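Local coordinates for uncharacterized protein (PDB 5VYQ) that probably transfers a formyl group to the sugar amine of dTDP-4-amino-4,6-dideoxyglucose, using a folate-type formyl donor, at residues A[113-118]-A[223-228]. Numbering follows the deposited sequence.
With 0FX (dTDP-4-amino-4,6-dideoxyglucose), chain D; EP1 (3-[4-(2-hydroxyethyl)piperazin-1-yl]propane-1-sulfonic acid), chain J.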
ATOM      1  N   PHE A 113      20.002  -7.642   2.924  1.00  9.57           N
ATOM      2  CA  PHE A 113      18.775  -7.022   3.420  1.00  9.58           C
ATOM      3  C   PHE A 113      18.170  -7.738   4.636  1.00 10.22           C
ATOM      4  O   PHE A 113      17.052  -8.219   4.617  1.00 10.45           O
ATOM      5  CB  PHE A 113      17.734  -6.877   2.322  1.00 10.99           C
ATOM      6  CG  PHE A 113      18.185  -6.123   1.097  1.00 11.88           C
ATOM      7  CD1 PHE A 113      19.369  -5.386   1.028  1.00 12.54           C
ATOM      8  CD2 PHE A 113      17.324  -6.081  -0.003  1.00 14.63           C
ATOM      9  CE1 PHE A 113      19.717  -4.704  -0.124  1.00 14.05           C
ATOM     10  CE2 PHE A 113      17.625  -5.353  -1.144  1.00 14.07           C
ATOM     11  CZ  PHE A 113      18.843  -4.661  -1.208  1.00 14.74           C
ATOM     12  N   PRO A 114      18.946  -7.804   5.717  1.00  9.79           N
ATOM     13  CA  PRO A 114      18.460  -8.671   6.815  1.00  8.51           C
ATOM     14  C   PRO A 114      17.020  -8.463   7.304  1.00  8.70           C
ATOM     15  O   PRO A 114      16.344  -9.463   7.634  1.00 10.67           O
ATOM     16  CB  PRO A 114      19.466  -8.374   7.936  1.00 10.22           C
ATOM     17  CG  PRO A 114      20.751  -8.131   7.191  1.00 10.22           C
ATOM     18  CD  PRO A 114      20.321  -7.332   5.966  1.00  9.95           C
ATOM     19  N   GLN A 115      16.582  -7.217   7.463  1.00  8.37           N
ATOM     20  CA  GLN A 115      15.254  -6.947   8.055  1.00  9.12           C
ATOM     21  C   GLN A 115      14.145  -7.497   7.134  1.00  9.40           C
ATOM     22  O   GLN A 115      13.080  -7.832   7.630  1.00  8.42           O
ATOM     23  CB  GLN A 115      14.997  -5.454   8.312  1.00  9.47           C
ATOM     24  CG  GLN A 115      14.750  -4.523   7.102  1.00 10.22           C
ATOM     25  CD  GLN A 115      15.982  -4.208   6.307  1.00 10.76           C
ATOM     26  OE1 GLN A 115      17.120  -4.481   6.746  1.00 12.19           O
ATOM     27  NE2 GLN A 115      15.781  -3.690   5.107  1.00 10.66           N
ATOM     28  N   VAL A 116      14.376  -7.560   5.825  1.00 10.09           N
ATOM     29  CA  VAL A 116      13.388  -8.143   4.912  1.00  9.62           C
ATOM     30  C   VAL A 116      13.104  -9.572   5.344  1.00  9.21           C
ATOM     31  O   VAL A 116      11.968  -9.980   5.557  1.00  9.52           O
ATOM     32  CB  VAL A 116      13.826  -8.088   3.437  1.00  9.49           C
ATOM     33  CG1 VAL A 116      12.839  -8.840   2.587  1.00 10.66           C
ATOM     34  CG2 VAL A 116      14.034  -6.651   2.976  1.00  9.26           C
ATOM     35  N   PHE A 117      14.167 -10.310   5.573  1.00  9.44           N
ATOM     36  CA  PHE A 117      14.071 -11.711   5.885  1.00  9.57           C
ATOM     37  C   PHE A 117      13.588 -11.889   7.327  1.00 11.22           C
ATOM     38  O   PHE A 117      12.781 -12.813   7.627  1.00 10.97           O
ATOM     39  CB  PHE A 117      15.417 -12.401   5.582  1.00 10.09           C
ATOM     40  CG  PHE A 117      15.735 -12.450   4.135  1.00 10.63           C
ATOM     41  CD1 PHE A 117      15.229 -13.481   3.353  1.00 12.54           C
ATOM     42  CD2 PHE A 117      16.495 -11.452   3.526  1.00 11.34           C
ATOM     43  CE1 PHE A 117      15.511 -13.579   2.016  1.00 12.77           C
ATOM     44  CE2 PHE A 117      16.759 -11.544   2.174  1.00 13.02           C
ATOM     45  CZ  PHE A 117      16.255 -12.582   1.420  1.00 12.09           C
ATOM     46  N   SER A 118      13.997 -11.004   8.234  1.00  9.69           N
ATOM     47  CA  SER A 118      13.528 -11.139   9.613  1.00  9.50           C
ATOM     48  C   SER A 118      12.059 -10.789   9.832  1.00 10.69           C
ATOM     49  O   SER A 118      11.387 -11.360  10.705  1.00 11.06           O
ATOM     50  CB  SER A 118      14.378 -10.293  10.555  1.00 10.32           C
ATOM     51  OG  SER A 118      15.623 -10.925  10.768  1.00 10.06           O
ATOM     52  N   LEU A 223       8.587  -6.503   1.913  1.00  9.10           N
ATOM     53  CA  LEU A 223       8.973  -6.017   0.614  1.00 10.56           C
ATOM     54  C   LEU A 223       8.606  -4.584   0.361  1.00 11.40           C
ATOM     55  O   LEU A 223       8.805  -4.065  -0.725  1.00 10.06           O
ATOM     56  CB  LEU A 223       8.365  -6.916  -0.482  1.00 10.68           C
ATOM     57  CG  LEU A 223       8.850  -8.364  -0.422  1.00 11.86           C
ATOM     58  CD1 LEU A 223       8.046  -9.342  -1.283  1.00 12.84           C
ATOM     59  CD2 LEU A 223      10.318  -8.402  -0.831  1.00 14.45           C
ATOM     60  N   THR A 224       8.120  -3.919   1.405  1.00 10.52           N
ATOM     61  CA  THR A 224       7.769  -2.551   1.350  1.00  9.47           C
ATOM     62  C   THR A 224       8.879  -1.706   1.931  1.00  9.93           C
ATOM     63  O   THR A 224       9.247  -1.812   3.097  1.00 10.36           O
ATOM     64  CB  THR A 224       6.425  -2.286   2.035  1.00 10.17           C
ATOM     65  OG1 THR A 224       5.371  -2.948   1.302  1.00 10.61           O
ATOM     66  CG2 THR A 224       6.128  -0.794   1.966  1.00 10.34           C
ATOM     67  N   HIS A 225       9.396  -0.801   1.107  1.00  9.54           N
ATOM     68  CA  HIS A 225      10.552   0.010   1.511  1.00 10.81           C
ATOM     69  C   HIS A 225      10.548   1.314   0.741  1.00 10.91           C
ATOM     70  O   HIS A 225      10.998   1.361  -0.400  1.00 12.46           O
ATOM     71  CB  HIS A 225      11.866  -0.741   1.250  1.00 11.36           C
ATOM     72  CG  HIS A 225      13.035  -0.135   1.953  1.00 11.93           C
ATOM     73  ND1 HIS A 225      13.730  -0.782   2.956  1.00 11.19           N
ATOM     74  CD2 HIS A 225      13.609   1.088   1.820  1.00 13.35           C
ATOM     75  CE1 HIS A 225      14.713   0.002   3.365  1.00 13.00           C
ATOM     76  NE2 HIS A 225      14.677   1.135   2.684  1.00 12.46           N
ATOM     77  N   ASP A 226       9.967   2.326   1.355  1.00 11.79           N
ATOM     78  CA  ASP A 226       9.739   3.593   0.680  1.00 13.75           C
ATOM     79  C   ASP A 226       9.067   3.321  -0.686  1.00 15.35           C
ATOM     80  O   ASP A 226       8.090   2.567  -0.748  1.00 15.06           O
ATOM     81  CB  ASP A 226      11.061   4.353   0.584  1.00 15.60           C
ATOM     82  CG  ASP A 226      11.597   4.715   1.933  1.00 19.30           C
ATOM     83  OD1 ASP A 226      10.769   5.099   2.784  1.00 23.04           O
ATOM     84  OD2 ASP A 226      12.837   4.608   2.093  1.00 26.38           O
ATOM     85  N   ASP A 227       9.565   3.886  -1.770  1.00 17.09           N
ATOM     86  CA  ASP A 227       8.868   3.620  -3.031  1.00 21.87           C
ATOM     87  C   ASP A 227       9.558   2.613  -3.923  1.00 20.16           C
ATOM     88  O   ASP A 227       9.230   2.557  -5.116  1.00 21.45           O
ATOM     89  CB  ASP A 227       8.632   4.905  -3.813  1.00 25.00           C
ATOM     90  CG  ASP A 227       9.911   5.566  -4.237  1.00 32.52           C
ATOM     91  OD1 ASP A 227       9.807   6.659  -4.844  1.00 44.12           O
ATOM     92  OD2 ASP A 227      11.009   5.026  -3.981  1.00 29.64           O
ATOM     93  N   PHE A 228      10.482   1.824  -3.377  1.00 14.54           N
ATOM     94  CA  PHE A 228      11.036   0.727  -4.148  1.00 15.05           C
ATOM     95  C   PHE A 228       9.938  -0.181  -4.686  1.00 15.19           C
ATOM     96  O   PHE A 228       9.027  -0.582  -3.975  1.00 15.10           O
ATOM     97  CB  PHE A 228      12.018  -0.151  -3.363  1.00 13.70           C
ATOM     98  CG  PHE A 228      13.408   0.447  -3.217  1.00 15.08           C
ATOM     99  CD1 PHE A 228      14.264   0.548  -4.311  1.00 17.38           C
ATOM    100  CD2 PHE A 228      13.876   0.860  -1.978  1.00 15.65           C
ATOM    101  CE1 PHE A 228      15.559   1.048  -4.165  1.00 17.94           C
ATOM    102  CE2 PHE A 228      15.151   1.374  -1.816  1.00 15.29           C
ATOM    103  CZ  PHE A 228      15.997   1.456  -2.920  1.00 19.24           C
TER
HETATM  104  O4P 0FX D 302      22.024  -1.370   3.818  1.00 12.32           O
HETATM  105  P2  0FX D 302      22.924  -1.726   2.684  1.00 12.76           P
HETATM  106  O3P 0FX D 302      24.063  -0.771   2.405  1.00 13.31           O
HETATM  107  O1G 0FX D 302      23.334  -3.245   3.046  1.00 14.28           O
HETATM  108  C1G 0FX D 302      23.711  -4.190   2.061  1.00 15.87           C
HETATM  109  C2G 0FX D 302      23.490  -5.579   2.675  1.00 14.21           C
HETATM  110  O2G 0FX D 302      22.112  -5.631   3.067  1.00 11.88           O
HETATM  111  C3G 0FX D 302      24.359  -5.725   3.935  1.00 17.50           C
HETATM  112  O3G 0FX D 302      24.049  -6.939   4.661  1.00 19.17           O
HETATM  113  C4G 0FX D 302      25.822  -5.551   3.547  1.00 20.68           C
HETATM  114  N4A 0FX D 302      26.604  -5.636   4.803  1.00 24.40           N
HETATM  115  C5G 0FX D 302      25.991  -4.199   2.852  1.00 19.90           C
HETATM  116  C6G 0FX D 302      27.370  -4.176   2.194  1.00 22.97           C
HETATM  117  O5G 0FX D 302      25.095  -3.996   1.745  1.00 17.48           O
HETATM  118  OPP 0FX D 302      22.096  -1.966   1.324  1.00 12.60           O
HETATM  119  P   0FX D 302      21.384  -0.901   0.341  1.00 11.65           P
HETATM  120  O1P 0FX D 302      21.584  -1.424  -1.029  1.00 12.40           O
HETATM  121  O2P 0FX D 302      21.795   0.492   0.743  1.00 13.60           O
HETATM  122  O5  0FX D 302      19.824  -1.016   0.694  1.00 12.72           O
HETATM  123  C5  0FX D 302      19.297  -0.508   1.898  1.00 11.13           C
HETATM  124  C4  0FX D 302      17.897  -1.057   2.094  1.00 11.26           C
HETATM  125  O4  0FX D 302      17.075  -0.556   1.041  1.00 11.50           O
HETATM  126  C3  0FX D 302      17.722  -2.571   1.984  1.00 11.53           C
HETATM  127  O3  0FX D 302      17.978  -3.203   3.244  1.00 13.43           O
HETATM  128  C2  0FX D 302      16.279  -2.784   1.569  1.00 11.50           C
HETATM  129  C1  0FX D 302      16.096  -1.550   0.714  1.00 11.02           C
HETATM  130  N11 0FX D 302      16.226  -1.852  -0.717  1.00 12.29           N
HETATM  131  C61 0FX D 302      17.303  -1.546  -1.469  1.00 14.26           C
HETATM  132  C51 0FX D 302      17.336  -1.829  -2.821  1.00 13.48           C
HETATM  133  C5A 0FX D 302      18.578  -1.511  -3.615  1.00 16.66           C
HETATM  134  C21 0FX D 302      15.102  -2.325  -1.389  1.00 11.36           C
HETATM  135  O21 0FX D 302      14.025  -2.576  -0.682  1.00 11.34           O
HETATM  136  N31 0FX D 302      15.101  -2.621  -2.690  1.00 12.40           N
HETATM  137  C41 0FX D 302      16.199  -2.321  -3.420  1.00 15.34           C
HETATM  138  O41 0FX D 302      16.160  -2.605  -4.738  1.00 13.85           O
HETATM  139  O2S EP1 J 308      10.938   1.825  -8.612  1.00 50.68           O
HETATM  140  S   EP1 J 308      12.322   1.484  -8.405  1.00 39.95           S
HETATM  141  O3S EP1 J 308      12.379   0.382  -7.466  1.00 32.87           O
HETATM  142  O1S EP1 J 308      12.988   0.968  -9.803  1.00 47.16           O
HETATM  143  C11 EP1 J 308      13.255   2.825  -8.000  1.00 42.40           C
HETATM  144  C10 EP1 J 308      12.820   3.546  -6.731  1.00 37.30           C
HETATM  145  C9  EP1 J 308      13.824   4.624  -6.334  1.00 38.39           C
HETATM  146  N1  EP1 J 308      13.520   5.103  -4.967  1.00 41.18           N
HETATM  147  C2  EP1 J 308      14.126   4.214  -3.955  1.00 38.25           C
HETATM  148  C3  EP1 J 308      13.893   4.732  -2.535  1.00 40.33           C
HETATM  149  N4  EP1 J 308      14.528   6.052  -2.368  1.00 42.55           N
HETATM  150  C5  EP1 J 308      13.926   6.992  -3.331  1.00 41.96           C
HETATM  151  C6  EP1 J 308      14.011   6.488  -4.779  1.00 41.89           C
HETATM  152  C7  EP1 J 308      14.331   6.537  -0.986  1.00 44.06           C
HETATM  153  C8  EP1 J 308      15.314   5.868  -0.021  1.00 46.17           C
HETATM  154  O8  EP1 J 308      14.868   4.633   0.577  1.00 42.19           O
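Val-116 meets Leu-223 through a single pair of methyl groups, CG1 against CD2 at 4.3 Å, where the start of helix 114-121 passes the end of helix 213-222. Phe-199 of helix 196-203 packs on both side chains and continues this small apolar patch. The polar side of the same contact lies between Gln-115 and His-225. Gln-115 wedges CG between its backbone N and carbonyl carbon (chi1 72°) and bends again at chi2, which brings NE2 near the plane of the imidazole at its edge, 4.2 Å from ND1. That is too long for a direct bond; instead Ser-155 OG hydrogen-bonds to both nitrogens and bridges them.

Much of what unites the two segments is the dTDP-sugar lodged between them. Gln-115 NE2 gives an almost straight hydrogen bond to the deoxyribose hydroxyl O3 (2.9 Å, 176°), while the His-225 ring lies over the sugar, its centre facing C1. Phe-113, the N-cap residue of helix 114-121, covers C3 with the rim of its ring, CD1 standing 3.4 Å from that carbon, and its backbone N binds O2G of the hexose at 2.9 Å. On the thymine, the Phe-228 ring stacks with an offset, CD2 lying 3.5 Å from C21; its opposite face carries C2 of the buffer molecule EP1, whose piperazine N1 hydrogen-bonds to Asp-227 OD2 at 2.7 Å.

The arrangement illustrates a nucleotide-sugar site assembled from distant parts of one chain: a helix start within the formyltransferase family region and a loop with a type II' turn within the C-terminal one. The first holds the ligand by hydrogen bonds and a ring face, the second by ring faces. With no hydrogen bond passing directly between the segments, their polar link runs through Ser-155, and the two bonds gripping Gln-115 NE2, with the one to His-225 ND1, should hold amide and imidazole in place beside the deoxyribose.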